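PlaB phospholipase (Legionella pneumophila, PDB 6ZTH) is a phospholipase that probably hydrolyses phospholipids and binds several NAD(+) molecules. Local coordinates at residues N209-E214 with F378-R383; S341-R346 with Y393-D398; Q426-Y431 with D464-R469. One frame throughout, in Å; residues are numbered along the deposited sequence.

Interaction 1 (N209-E214 with F378-R383). With NAD (nicotinamide-adenine-dinucleotide), chain L.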
loop_
_atom_site.group_PDB
_atom_site.type_symbol
_atom_site.label_atom_id
_atom_site.label_comp_id
_atom_site.label_asym_id
_atom_site.label_seq_id
_atom_site.Cartn_x
_atom_site.Cartn_y
_atom_site.Cartn_z
ATOM N N ASN D 209 -6.696 -20.279 12.250
ATOM C CA ASN D 209 -6.677 -19.092 13.103
ATOM C C ASN D 209 -6.761 -19.559 14.550
ATOM O O ASN D 209 -7.835 -19.960 15.012
ATOM C CB ASN D 209 -7.829 -18.148 12.759
ATOM C CG ASN D 209 -7.617 -17.425 11.443
ATOM O OD1 ASN D 209 -6.588 -16.781 11.234
ATOM N ND2 ASN D 209 -8.590 -17.531 10.545
ATOM N N SER D 210 -5.636 -19.504 15.267
ATOM C CA SER D 210 -5.586 -20.084 16.604
ATOM C C SER D 210 -6.260 -19.215 17.657
ATOM O O SER D 210 -6.574 -19.721 18.740
ATOM C CB SER D 210 -4.136 -20.351 17.020
ATOM O OG SER D 210 -3.302 -19.241 16.756
ATOM N N TYR D 211 -6.488 -17.928 17.372
ATOM C CA TYR D 211 -7.226 -17.085 18.307
ATOM C C TYR D 211 -8.580 -17.695 18.644
ATOM O O TYR D 211 -9.070 -17.568 19.773
ATOM C CB TYR D 211 -7.440 -15.685 17.721
ATOM C CG TYR D 211 -6.219 -14.804 17.745
ATOM C CD1 TYR D 211 -5.813 -14.124 16.602
ATOM C CD2 TYR D 211 -5.478 -14.643 18.900
ATOM C CE1 TYR D 211 -4.705 -13.306 16.626
ATOM C CE2 TYR D 211 -4.362 -13.841 18.927
ATOM C CZ TYR D 211 -3.976 -13.176 17.786
ATOM O OH TYR D 211 -2.860 -12.374 17.820
ATOM N N THR D 212 -9.212 -18.349 17.665
ATOM C CA THR D 212 -10.549 -18.889 17.868
ATOM C C THR D 212 -10.598 -19.897 19.008
ATOM O O THR D 212 -11.691 -20.214 19.493
ATOM C CB THR D 212 -11.053 -19.534 16.573
ATOM O OG1 THR D 212 -10.025 -20.354 16.004
ATOM C CG2 THR D 212 -11.444 -18.461 15.567
ATOM N N GLY D 213 -9.449 -20.400 19.451
ATOM C CA GLY D 213 -9.400 -21.290 20.594
ATOM C C GLY D 213 -8.421 -20.822 21.651
ATOM O O GLY D 213 -7.884 -21.629 22.416
ATOM N N GLU D 214 -8.192 -19.513 21.712
ATOM C CA GLU D 214 -7.164 -18.971 22.588
ATOM C C GLU D 214 -7.545 -19.122 24.055
ATOM O O GLU D 214 -8.680 -18.847 24.452
ATOM C CB GLU D 214 -6.927 -17.495 22.271
ATOM C CG GLU D 214 -6.086 -16.773 23.305
ATOM C CD GLU D 214 -5.604 -15.429 22.820
ATOM O OE1 GLU D 214 -4.433 -15.333 22.396
ATOM O OE2 GLU D 214 -6.397 -14.468 22.861
ATOM N N PHE D 378 4.531 -14.670 28.081
ATOM C CA PHE D 378 3.956 -14.106 26.869
ATOM C C PHE D 378 2.923 -15.050 26.274
ATOM O O PHE D 378 3.096 -16.271 26.292
ATOM C CB PHE D 378 5.063 -13.821 25.851
ATOM C CG PHE D 378 4.569 -13.262 24.551
ATOM C CD1 PHE D 378 4.123 -14.103 23.544
ATOM C CD2 PHE D 378 4.564 -11.896 24.328
ATOM C CE1 PHE D 378 3.673 -13.591 22.345
ATOM C CE2 PHE D 378 4.115 -11.379 23.131
ATOM C CZ PHE D 378 3.671 -12.228 22.137
ATOM N N VAL D 379 1.844 -14.468 25.746
ATOM C CA VAL D 379 0.814 -15.215 25.039
ATOM C C VAL D 379 0.623 -14.705 23.617
ATOM O O VAL D 379 0.504 -15.502 22.679
ATOM C CB VAL D 379 -0.527 -15.182 25.804
ATOM C CG1 VAL D 379 -1.449 -16.282 25.296
ATOM C CG2 VAL D 379 -0.297 -15.317 27.300
ATOM N N ASP D 380 0.593 -13.387 23.430
ATOM C CA ASP D 380 0.325 -12.832 22.112
ATOM C C ASP D 380 0.629 -11.343 22.104
ATOM O O ASP D 380 0.494 -10.661 23.123
ATOM C CB ASP D 380 -1.134 -13.068 21.701
ATOM C CG ASP D 380 -1.465 -12.436 20.384
ATOM O OD1 ASP D 380 -0.890 -12.853 19.348
ATOM O OD2 ASP D 380 -2.321 -11.520 20.342
ATOM N N ARG D 381 1.044 -10.855 20.935
ATOM C CA ARG D 381 1.255 -9.436 20.687
ATOM C C ARG D 381 0.608 -9.069 19.360
ATOM O O ARG D 381 0.613 -9.870 18.418
ATOM C CB ARG D 381 2.744 -9.080 20.651
ATOM C CG ARG D 381 3.422 -9.447 19.341
ATOM C CD ARG D 381 4.912 -9.707 19.514
ATOM N NE ARG D 381 5.626 -9.589 18.244
ATOM C CZ ARG D 381 6.949 -9.542 18.121
ATOM N NH1 ARG D 381 7.725 -9.607 19.196
ATOM N NH2 ARG D 381 7.498 -9.426 16.920
ATOM N N GLN D 382 0.063 -7.859 19.285
ATOM C CA GLN D 382 -0.560 -7.389 18.059
ATOM C C GLN D 382 -0.322 -5.895 17.914
ATOM O O GLN D 382 -0.411 -5.144 18.889
ATOM C CB GLN D 382 -2.065 -7.687 18.044
ATOM C CG GLN D 382 -2.589 -8.125 16.683
ATOM C CD GLN D 382 -4.076 -8.423 16.692
ATOM O OE1 GLN D 382 -4.499 -9.541 16.397
ATOM N NE2 GLN D 382 -4.880 -7.419 17.026
ATOM N N ARG D 383 -0.011 -5.477 16.691
ATOM C CA ARG D 383 0.158 -4.073 16.339
ATOM C C ARG D 383 -1.042 -3.652 15.502
ATOM O O ARG D 383 -1.338 -4.278 14.478
ATOM C CB ARG D 383 1.464 -3.852 15.576
ATOM C CG ARG D 383 1.762 -2.395 15.242
ATOM C CD ARG D 383 2.715 -2.265 14.055
ATOM N NE ARG D 383 4.125 -2.405 14.424
ATOM C CZ ARG D 383 4.795 -1.546 15.188
ATOM N NH1 ARG D 383 4.186 -0.477 15.683
ATOM N NH2 ARG D 383 6.075 -1.756 15.462
HETATM P PA NAD L . 0.517 -14.707 10.696
HETATM O O1A NAD L . 1.948 -14.283 10.850
HETATM O O2A NAD L . 0.274 -15.976 11.486
HETATM O O5B NAD L . 0.207 -14.964 9.113
HETATM C C5B NAD L . 0.480 -13.913 8.200
HETATM C C4B NAD L . -0.302 -14.230 6.857
HETATM O O4B NAD L . 0.019 -15.710 6.488
HETATM C C3B NAD L . -1.551 -14.158 7.029
HETATM O O3B NAD L . -2.169 -13.496 5.875
HETATM C C2B NAD L . -2.113 -15.719 7.115
HETATM O O2B NAD L . -3.515 -15.803 6.718
HETATM C C1B NAD L . -1.366 -16.352 6.279
HETATM N N9A NAD L . -1.348 -17.820 6.592
HETATM C C8A NAD L . -0.613 -18.266 7.610
HETATM N N7A NAD L . -0.777 -19.602 7.672
HETATM C C5A NAD L . -1.620 -19.965 6.690
HETATM C C6A NAD L . -2.123 -21.197 6.292
HETATM N N6A NAD L . -1.911 -22.557 6.832
HETATM N N1A NAD L . -2.940 -21.258 5.254
HETATM C C2A NAD L . -3.286 -20.129 4.580
HETATM N N3A NAD L . -2.796 -18.920 4.964
HETATM C C4A NAD L . -1.964 -18.860 6.015
HETATM O O3 NAD L . -0.475 -13.499 11.250
HETATM P PN NAD L . -2.115 -13.513 11.151
HETATM O O1N NAD L . -2.633 -14.929 11.157
HETATM O O2N NAD L . -2.563 -12.817 9.877
HETATM O O5D NAD L . -2.700 -12.677 12.462
HETATM C C5D NAD L . -2.275 -11.337 12.613
HETATM C C4D NAD L . -1.613 -11.127 13.965
HETATM O O4D NAD L . -2.201 -11.861 14.869
HETATM C C3D NAD L . -0.020 -11.579 13.928
HETATM O O3D NAD L . 0.757 -10.649 14.796
HETATM C C2D NAD L . 0.035 -12.727 14.392
HETATM O O2D NAD L . 1.380 -12.974 15.049
HETATM C C1D NAD L . -1.113 -12.718 15.487
HETATM N N1N NAD L . -1.632 -13.916 15.777
HETATM C C2N NAD L . -2.578 -14.469 14.971
HETATM C C3N NAD L . -3.136 -15.713 15.299
HETATM C C7N NAD L . -4.234 -16.353 14.388
HETATM O O7N NAD L . -5.064 -17.035 14.872
HETATM N N7N NAD L . -4.247 -16.106 12.934
HETATM C C4N NAD L . -2.718 -16.371 16.421
HETATM C C5N NAD L . -1.766 -15.818 17.222
HETATM C C6N NAD L . -1.217 -14.572 16.898
#
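Y211 reaches D380 with the far end of its side chain, and this pair buries most of the surface between 209-214 and 378-383. The phenol OH meets the carboxylate through both oxygens. Y211 OH lies 2.5 Å from D380 OD1 and 2.7 Å from D380 OD2, and which oxygen takes the proton is not settled. The D380 carboxyl carbon sits at the ring edge, near the ring plane. The carboxylate itself is turned 81° against that plane. CG of D380 is anti to the backbone N (chi1 177°), which directs the carboxylate at the phenol end. R222 forms a salt bridge to D380 OD2 and another to E214 OE2. It therefore probably offsets the like charges of E214 and D380. E214 contributes an extended arm, with E214 OE1 4.1 Å from D380 CB.

The nicotinamide of the bound NAD lies over one face of the Y211 ring, near its rim. The 209-214 loop reads the carboxamide. N209 OD1, which also bonds to R145 NH2, accepts from NAD N7N at 3.0 Å. Y211 N donates to NAD O7N, also at 3.0 Å. N209, S210 and Y211 bind this NAD, and the contact probably forms one side of the nicotinamide site. L360 O of the second subunit bonds to the same NAD, so the site lies at a subunit interface.

Helix 137-140 packs against Y211 through A137 and L138. Strand 378-383 pairs with strand 391-396, where two residues, V379 and D380, stand opposite the single F394, a classic beta bulge.

Interaction 2 (S341-R346 with Y393-D398). With NAD (nicotinamide-adenine-dinucleotide), chain K.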
loop_
_atom_site.group_PDB
_atom_site.type_symbol
_atom_site.label_atom_id
_atom_site.label_comp_id
_atom_site.label_asym_id
_atom_site.label_seq_id
_atom_site.Cartn_x
_atom_site.Cartn_y
_atom_site.Cartn_z
ATOM N N SER D 341 -3.666 -10.853 31.610
ATOM C CA SER D 341 -3.796 -9.405 31.637
ATOM C C SER D 341 -3.450 -8.844 30.266
ATOM O O SER D 341 -2.616 -9.396 29.541
ATOM C CB SER D 341 -2.886 -8.775 32.698
ATOM O OG SER D 341 -3.125 -9.341 33.974
HETATM N N MSE D 342 -4.100 -7.738 29.921
HETATM C CA MSE D 342 -3.885 -7.080 28.639
HETATM C C MSE D 342 -3.261 -5.700 28.830
HETATM O O MSE D 342 -3.778 -4.879 29.585
HETATM C CB MSE D 342 -5.212 -6.954 27.887
HETATM C CG MSE D 342 -5.078 -6.451 26.462
HETATM SE SE MSE D 342 -5.322 -7.875 25.162
HETATM C CE MSE D 342 -7.201 -7.596 24.732
ATOM N N ILE D 343 -2.146 -5.447 28.151
ATOM C CA ILE D 343 -1.516 -4.132 28.131
ATOM C C ILE D 343 -1.737 -3.527 26.753
ATOM O O ILE D 343 -1.446 -4.162 25.733
ATOM C CB ILE D 343 -0.016 -4.208 28.458
ATOM C CG1 ILE D 343 0.224 -5.061 29.703
ATOM C CG2 ILE D 343 0.543 -2.809 28.666
ATOM C CD1 ILE D 343 1.661 -5.033 30.196
ATOM N N ILE D 344 -2.249 -2.300 26.725
ATOM C CA ILE D 344 -2.516 -1.572 25.491
ATOM C C ILE D 344 -1.607 -0.352 25.484
ATOM O O ILE D 344 -1.843 0.610 26.226
ATOM C CB ILE D 344 -3.994 -1.174 25.368
ATOM C CG1 ILE D 344 -4.845 -2.428 25.140
ATOM C CG2 ILE D 344 -4.182 -0.169 24.246
ATOM C CD1 ILE D 344 -6.342 -2.184 25.147
ATOM N N PHE D 345 -0.571 -0.389 24.648
ATOM C CA PHE D 345 0.445 0.653 24.624
ATOM C C PHE D 345 0.120 1.702 23.570
ATOM O O PHE D 345 -0.074 1.373 22.395
ATOM C CB PHE D 345 1.825 0.052 24.340
ATOM C CG PHE D 345 2.504 -0.517 25.549
ATOM C CD1 PHE D 345 2.883 0.302 26.599
ATOM C CD2 PHE D 345 2.765 -1.872 25.636
ATOM C CE1 PHE D 345 3.507 -0.222 27.716
ATOM C CE2 PHE D 345 3.387 -2.401 26.748
ATOM C CZ PHE D 345 3.761 -1.575 27.789
ATOM N N ARG D 346 0.059 2.961 23.995
ATOM C CA ARG D 346 0.019 4.104 23.094
ATOM C C ARG D 346 1.280 4.927 23.316
ATOM O O ARG D 346 1.717 5.111 24.457
ATOM C CB ARG D 346 -1.218 4.973 23.322
ATOM C CG ARG D 346 -1.289 6.184 22.398
ATOM C CD ARG D 346 -2.483 7.074 22.718
ATOM N NE ARG D 346 -2.689 8.095 21.694
ATOM C CZ ARG D 346 -2.436 9.395 21.851
ATOM N NH1 ARG D 346 -1.961 9.862 23.000
ATOM N NH2 ARG D 346 -2.660 10.231 20.849
ATOM N N TYR D 393 -0.265 -6.125 24.199
ATOM C CA TYR D 393 0.367 -7.342 24.683
ATOM C C TYR D 393 -0.637 -8.143 25.503
ATOM O O TYR D 393 -1.388 -7.579 26.304
ATOM C CB TYR D 393 1.594 -7.017 25.537
ATOM C CG TYR D 393 2.918 -7.257 24.845
ATOM C CD1 TYR D 393 3.359 -6.417 23.832
ATOM C CD2 TYR D 393 3.730 -8.322 25.212
ATOM C CE1 TYR D 393 4.571 -6.635 23.202
ATOM C CE2 TYR D 393 4.942 -8.545 24.590
ATOM C CZ TYR D 393 5.358 -7.701 23.584
ATOM O OH TYR D 393 6.565 -7.928 22.964
ATOM N N PHE D 394 -0.651 -9.457 25.295
ATOM C CA PHE D 394 -1.484 -10.372 26.070
ATOM C C PHE D 394 -0.565 -11.289 26.864
ATOM O O PHE D 394 0.246 -12.017 26.280
ATOM C CB PHE D 394 -2.416 -11.178 25.166
ATOM C CG PHE D 394 -3.608 -11.750 25.883
ATOM C CD1 PHE D 394 -4.396 -10.955 26.702
ATOM C CD2 PHE D 394 -3.945 -13.084 25.735
ATOM C CE1 PHE D 394 -5.490 -11.482 27.362
ATOM C CE2 PHE D 394 -5.039 -13.617 26.389
ATOM C CZ PHE D 394 -5.813 -12.814 27.204
ATOM N N LEU D 395 -0.699 -11.258 28.188
ATOM C CA LEU D 395 0.249 -11.891 29.088
ATOM C C LEU D 395 -0.477 -12.773 30.092
ATOM O O LEU D 395 -1.640 -12.535 30.428
ATOM C CB LEU D 395 1.081 -10.839 29.841
ATOM C CG LEU D 395 1.406 -9.557 29.073
ATOM C CD1 LEU D 395 1.804 -8.440 30.022
ATOM C CD2 LEU D 395 2.510 -9.811 28.064
ATOM N N ASP D 396 0.228 -13.794 30.572
ATOM C CA ASP D 396 -0.293 -14.693 31.596
ATOM C C ASP D 396 0.053 -14.117 32.964
ATOM O O ASP D 396 1.229 -14.036 33.330
ATOM C CB ASP D 396 0.284 -16.096 31.432
ATOM C CG ASP D 396 -0.465 -17.131 32.246
ATOM O OD1 ASP D 396 -0.417 -17.058 33.493
ATOM O OD2 ASP D 396 -1.100 -18.019 31.642
ATOM N N TYR D 397 -0.969 -13.727 33.725
ATOM C CA TYR D 397 -0.722 -13.101 35.019
ATOM C C TYR D 397 -0.159 -14.097 36.026
ATOM O O TYR D 397 0.766 -13.770 36.779
ATOM C CB TYR D 397 -2.009 -12.472 35.552
ATOM C CG TYR D 397 -1.874 -11.905 36.947
ATOM C CD1 TYR D 397 -1.469 -10.593 37.150
ATOM C CD2 TYR D 397 -2.146 -12.685 38.062
ATOM C CE1 TYR D 397 -1.341 -10.074 38.426
ATOM C CE2 TYR D 397 -2.021 -12.176 39.338
ATOM C CZ TYR D 397 -1.617 -10.872 39.516
ATOM O OH TYR D 397 -1.496 -10.367 40.790
ATOM N N ASP D 398 -0.701 -15.316 36.059
ATOM C CA ASP D 398 -0.280 -16.283 37.068
ATOM C C ASP D 398 1.190 -16.652 36.900
ATOM O O ASP D 398 1.963 -16.626 37.864
ATOM C CB ASP D 398 -1.159 -17.532 36.997
ATOM C CG ASP D 398 -2.509 -17.330 37.651
ATOM O OD1 ASP D 398 -2.550 -16.851 38.805
ATOM O OD2 ASP D 398 -3.530 -17.652 37.010
HETATM P PA NAD K . 4.268 -9.720 14.849
HETATM O O1A NAD K . 2.833 -10.149 14.752
HETATM O O2A NAD K . 4.930 -10.439 16.006
HETATM O O5B NAD K . 4.332 -8.103 15.090
HETATM C C5B NAD K . 3.722 -7.256 14.129
HETATM C C4B NAD K . 4.371 -5.810 14.233
HETATM O O4B NAD K . 4.358 -5.380 15.733
HETATM C C3B NAD K . 5.583 -5.833 13.869
HETATM O O3B NAD K . 5.898 -4.612 13.118
HETATM C C2B NAD K . 6.492 -5.878 15.263
HETATM O O2B NAD K . 7.836 -5.357 15.021
HETATM C C1B NAD K . 5.839 -5.112 16.067
HETATM N N9A NAD K . 6.170 -5.406 17.508
HETATM C C8A NAD K . 5.883 -6.593 18.050
HETATM N N7A NAD K . 6.298 -6.567 19.331
HETATM C C5A NAD K . 6.831 -5.354 19.574
HETATM C C6A NAD K . 7.398 -4.779 20.705
HETATM N N6A NAD K . 7.618 -5.318 22.064
HETATM N N1A NAD K . 7.849 -3.537 20.651
HETATM C C2A NAD K . 7.757 -2.824 19.499
HETATM N N3A NAD K . 7.205 -3.378 18.387
HETATM C C4A NAD K . 6.749 -4.641 18.442
HETATM O O3 NAD K . 5.055 -10.099 13.436
HETATM P PN NAD K . 6.638 -9.763 13.148
HETATM O O1N NAD K . 7.345 -9.528 14.460
HETATM O O2N NAD K . 6.748 -8.514 12.288
HETATM O O5D NAD K . 7.333 -11.045 12.350
HETATM C C5D NAD K . 6.974 -11.287 11.003
HETATM C C4D NAD K . 6.609 -12.751 10.817
HETATM O O4D NAD K . 7.493 -13.512 11.404
HETATM C C3D NAD K . 5.143 -13.078 11.520
HETATM O O3D NAD K . 4.466 -14.163 10.759
HETATM C C2D NAD K . 5.402 -13.465 12.669
HETATM O O2D NAD K . 4.302 -14.352 13.210
HETATM C C1D NAD K . 6.743 -14.300 12.453
HETATM N N1N NAD K . 7.469 -14.395 13.573
HETATM C C2N NAD K . 8.384 -13.439 13.881
HETATM C C3N NAD K . 9.150 -13.554 15.049
HETATM C C7N NAD K . 10.206 -12.458 15.404
HETATM O O7N NAD K . 11.255 -12.771 15.838
HETATM N N7N NAD K . 9.896 -11.032 15.195
HETATM C C4N NAD K . 8.969 -14.625 15.880
HETATM C C5N NAD K . 8.051 -15.580 15.570
HETATM C C6N NAD K . 7.290 -15.464 14.399
#
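The selenium of M342 lies against the F394 ring, in a Met-aromatic contact on one face of an antiparallel strand pair. M342 is a selenomethionine. Its SE is 3.6 Å from F394 CD1 and approaches obliquely, 58° off the ring normal. CG of M342 is anti to the backbone N (chi1 -172°), and the chain then bends at the next two torsions to bring SE alongside the ring. A224 of helix 223-226 covers both side chains, and R222 makes a cation-pi contact with F394.

Beneath these side chains, 341-346 and 393-396 run antiparallel. M342 and F394 form a non-hydrogen-bonded pair. S341 with L395 and I343 with Y393 are hydrogen-bonded pairs, each with two bonds. S341 N donates to L395 O at 2.9 Å, and Y393 N donates to I343 O at 2.8 Å.

S341, I343, Y393 and L395 carry the other face of the sheet. I343 CD1 and L395 CD1 meet at 3.4 Å, closer than two methyl groups normally sit. S341 OG sits beside Y397 CB but bonds to H448 O.

The Y393 ring turns from 341-346 toward an NAD adenine. Y393 OH accepts from NAD N6A at 3.0 Å, and the N-H points almost straight at it (169°). N6A approaches the rim of the ring, close to its plane. The paired backbone bonds fix the strand register and thereby place Y393. Its OH, as an acceptor for N6A, probably favours an amino group at that position.

Interaction 3 (Q426-Y431 with D464-R469)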
loop_
_atom_site.group_PDB
_atom_site.type_symbol
_atom_site.label_atom_id
_atom_site.label_comp_id
_atom_site.label_asym_id
_atom_site.label_seq_id
_atom_site.Cartn_x
_atom_site.Cartn_y
_atom_site.Cartn_z
ATOM N N GLN D 426 23.824 10.609 13.938
ATOM C CA GLN D 426 22.825 11.222 13.068
ATOM C C GLN D 426 22.205 12.413 13.790
ATOM O O GLN D 426 22.404 13.565 13.392
ATOM C CB GLN D 426 21.760 10.197 12.678
ATOM C CG GLN D 426 20.795 10.668 11.602
ATOM C CD GLN D 426 19.506 11.219 12.178
ATOM O OE1 GLN D 426 19.184 12.393 11.994
ATOM N NE2 GLN D 426 18.761 10.373 12.880
ATOM N N ALA D 427 21.452 12.138 14.848
ATOM C CA ALA D 427 20.983 13.161 15.800
ATOM C C ALA D 427 20.044 14.124 15.066
ATOM O O ALA D 427 19.198 13.670 14.283
ATOM C CB ALA D 427 22.195 13.812 16.448
ATOM N N LEU D 428 20.145 15.430 15.327
ATOM C CA LEU D 428 19.300 16.460 14.726
ATOM C C LEU D 428 17.867 16.400 15.250
ATOM O O LEU D 428 17.328 17.422 15.684
ATOM C CB LEU D 428 19.316 16.353 13.198
ATOM C CG LEU D 428 20.641 16.699 12.512
ATOM C CD1 LEU D 428 20.401 17.047 11.047
ATOM C CD2 LEU D 428 21.380 17.837 13.202
ATOM N N ALA D 429 17.237 15.228 15.221
ATOM C CA ALA D 429 15.889 15.075 15.767
ATOM C C ALA D 429 15.707 13.616 16.154
ATOM O O ALA D 429 15.565 12.766 15.275
ATOM C CB ALA D 429 14.830 15.512 14.758
ATOM N N TYR D 430 15.696 13.335 17.455
ATOM C CA TYR D 430 15.812 11.967 17.944
ATOM C C TYR D 430 15.092 11.847 19.283
ATOM O O TYR D 430 14.446 12.791 19.749
ATOM C CB TYR D 430 17.292 11.579 18.060
ATOM C CG TYR D 430 18.123 12.642 18.743
ATOM C CD1 TYR D 430 18.598 13.741 18.038
ATOM C CD2 TYR D 430 18.423 12.553 20.094
ATOM C CE1 TYR D 430 19.353 14.716 18.657
ATOM C CE2 TYR D 430 19.177 13.524 20.723
ATOM C CZ TYR D 430 19.640 14.604 20.000
ATOM O OH TYR D 430 20.392 15.574 20.622
ATOM N N TYR D 431 15.217 10.676 19.909
ATOM C CA TYR D 431 14.520 10.369 21.149
ATOM C C TYR D 431 15.472 9.681 22.113
ATOM O O TYR D 431 16.484 9.099 21.712
ATOM C CB TYR D 431 13.298 9.479 20.892
ATOM C CG TYR D 431 12.217 10.170 20.102
ATOM C CD1 TYR D 431 11.355 11.069 20.713
ATOM C CD2 TYR D 431 12.062 9.933 18.741
ATOM C CE1 TYR D 431 10.366 11.708 19.996
ATOM C CE2 TYR D 431 11.074 10.569 18.015
ATOM C CZ TYR D 431 10.229 11.456 18.650
ATOM O OH TYR D 431 9.241 12.099 17.940
ATOM N N ASP D 464 18.438 18.852 17.782
ATOM C CA ASP D 464 19.764 19.425 17.956
ATOM C C ASP D 464 19.803 20.857 17.433
ATOM O O ASP D 464 19.063 21.229 16.519
ATOM C CB ASP D 464 20.812 18.578 17.236
ATOM C CG ASP D 464 22.229 18.944 17.632
ATOM O OD1 ASP D 464 22.775 19.909 17.056
ATOM O OD2 ASP D 464 22.798 18.270 18.516
ATOM N N ARG D 465 20.690 21.663 18.025
ATOM C CA ARG D 465 20.786 23.069 17.648
ATOM C C ARG D 465 21.196 23.253 16.192
ATOM O O ARG D 465 20.995 24.341 15.638
ATOM C CB ARG D 465 21.785 23.793 18.556
ATOM C CG ARG D 465 21.153 24.576 19.704
ATOM C CD ARG D 465 21.405 23.892 21.042
ATOM N NE ARG D 465 20.549 24.402 22.111
ATOM C CZ ARG D 465 20.901 25.350 22.978
ATOM N NH1 ARG D 465 22.101 25.916 22.912
ATOM N NH2 ARG D 465 20.048 25.735 23.916
ATOM N N THR D 466 21.767 22.224 15.559
ATOM C CA THR D 466 22.216 22.358 14.179
ATOM C C THR D 466 21.056 22.516 13.204
ATOM O O THR D 466 21.266 23.000 12.087
ATOM C CB THR D 466 23.058 21.145 13.772
ATOM O OG1 THR D 466 24.049 20.888 14.775
ATOM C CG2 THR D 466 23.743 21.394 12.431
ATOM N N VAL D 467 19.843 22.120 13.593
ATOM C CA VAL D 467 18.700 22.261 12.702
ATOM C C VAL D 467 18.471 23.719 12.329
ATOM O O VAL D 467 17.822 24.000 11.318
ATOM C CB VAL D 467 17.443 21.639 13.345
ATOM C CG1 VAL D 467 16.174 22.303 12.836
ATOM C CG2 VAL D 467 17.394 20.150 13.058
ATOM N N PHE D 468 18.987 24.658 13.119
ATOM C CA PHE D 468 18.885 26.073 12.767
ATOM C C PHE D 468 19.977 26.844 13.487
ATOM O O PHE D 468 20.056 26.798 14.720
ATOM C CB PHE D 468 17.508 26.633 13.124
ATOM C CG PHE D 468 17.022 27.697 12.179
ATOM C CD1 PHE D 468 15.687 27.766 11.819
ATOM C CD2 PHE D 468 17.903 28.626 11.646
ATOM C CE1 PHE D 468 15.237 28.745 10.945
ATOM C CE2 PHE D 468 17.461 29.603 10.774
ATOM C CZ PHE D 468 16.126 29.663 10.424
ATOM N N ARG D 469 20.809 27.549 12.725
ATOM C CA ARG D 469 21.840 28.420 13.265
ATOM C C ARG D 469 21.777 29.763 12.548
ATOM O O ARG D 469 21.288 29.865 11.419
ATOM C CB ARG D 469 23.242 27.811 13.109
ATOM C CG ARG D 469 23.476 26.533 13.906
ATOM C CD ARG D 469 23.763 26.828 15.370
ATOM N NE ARG D 469 22.535 27.066 16.123
ATOM C CZ ARG D 469 22.494 27.418 17.404
ATOM N NH1 ARG D 469 23.618 27.576 18.092
ATOM N NH2 ARG D 469 21.327 27.613 18.000
#
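L428 meets the Asx turn at D464, the motif that opens the short 3-10 segment 465-467. The tight part is small. D464 N donates to L428 O at 2.8 Å, coming from above the carbonyl plane. D464 CB packs 3.6 Å from L428 CA. The L428 side chain starts away from 464-469, but its end returns. CG lies anti to the carbonyl carbon (chi1 -68°), which helps turn the chain back so that L428 CD2 touches T466 CB at 3.8 Å. V467 CG2 lies 3.8 Å from L428 O.

The Y430 side is looser. Its hydroxyl comes no nearer to the D464 carboxylate than 4.2 Å, measured from Y430 OH to D464 OD2. The ring and carboxylate planes are 40° apart.

D464 follows directly on strand 451-463, with which strand 429-430 pairs. F468 and R469 pair antiparallel with a strand of a third subunit, another copy of the protein, so the sheet continues across the interface. D82 of that subunit forms salt bridges with R465 and R469. T484 N also bonds to D464 OD1. Within the turn, D464 OD1 uses its anti lone pair to accept from T466 N at 2.9 Å.

Overall arrangement
Interactions 1 and 2 are direct neighbours, with centres 12 Å apart. Their strands 378-383 and 391-396 lie side by side in one mixed sheet. D380 O to F394 N, at 2.7 Å, is a probable hydrogen bond between them. Interaction 1 holds a nicotinamide end, and interaction 2 meets the adenine of a different NAD. That second NAD is also bonded to R381 NE and R383 NE, and to N209 OD1 and Y211 N of the second subunit. Equivalent sites of two subunits thus probably hold opposite ends of one NAD. Interaction 3 reaches the same sheet but lies away from the NAD sites. Its centre is about 40 Å from that of interaction 1 and 36 Å from that of interaction 2.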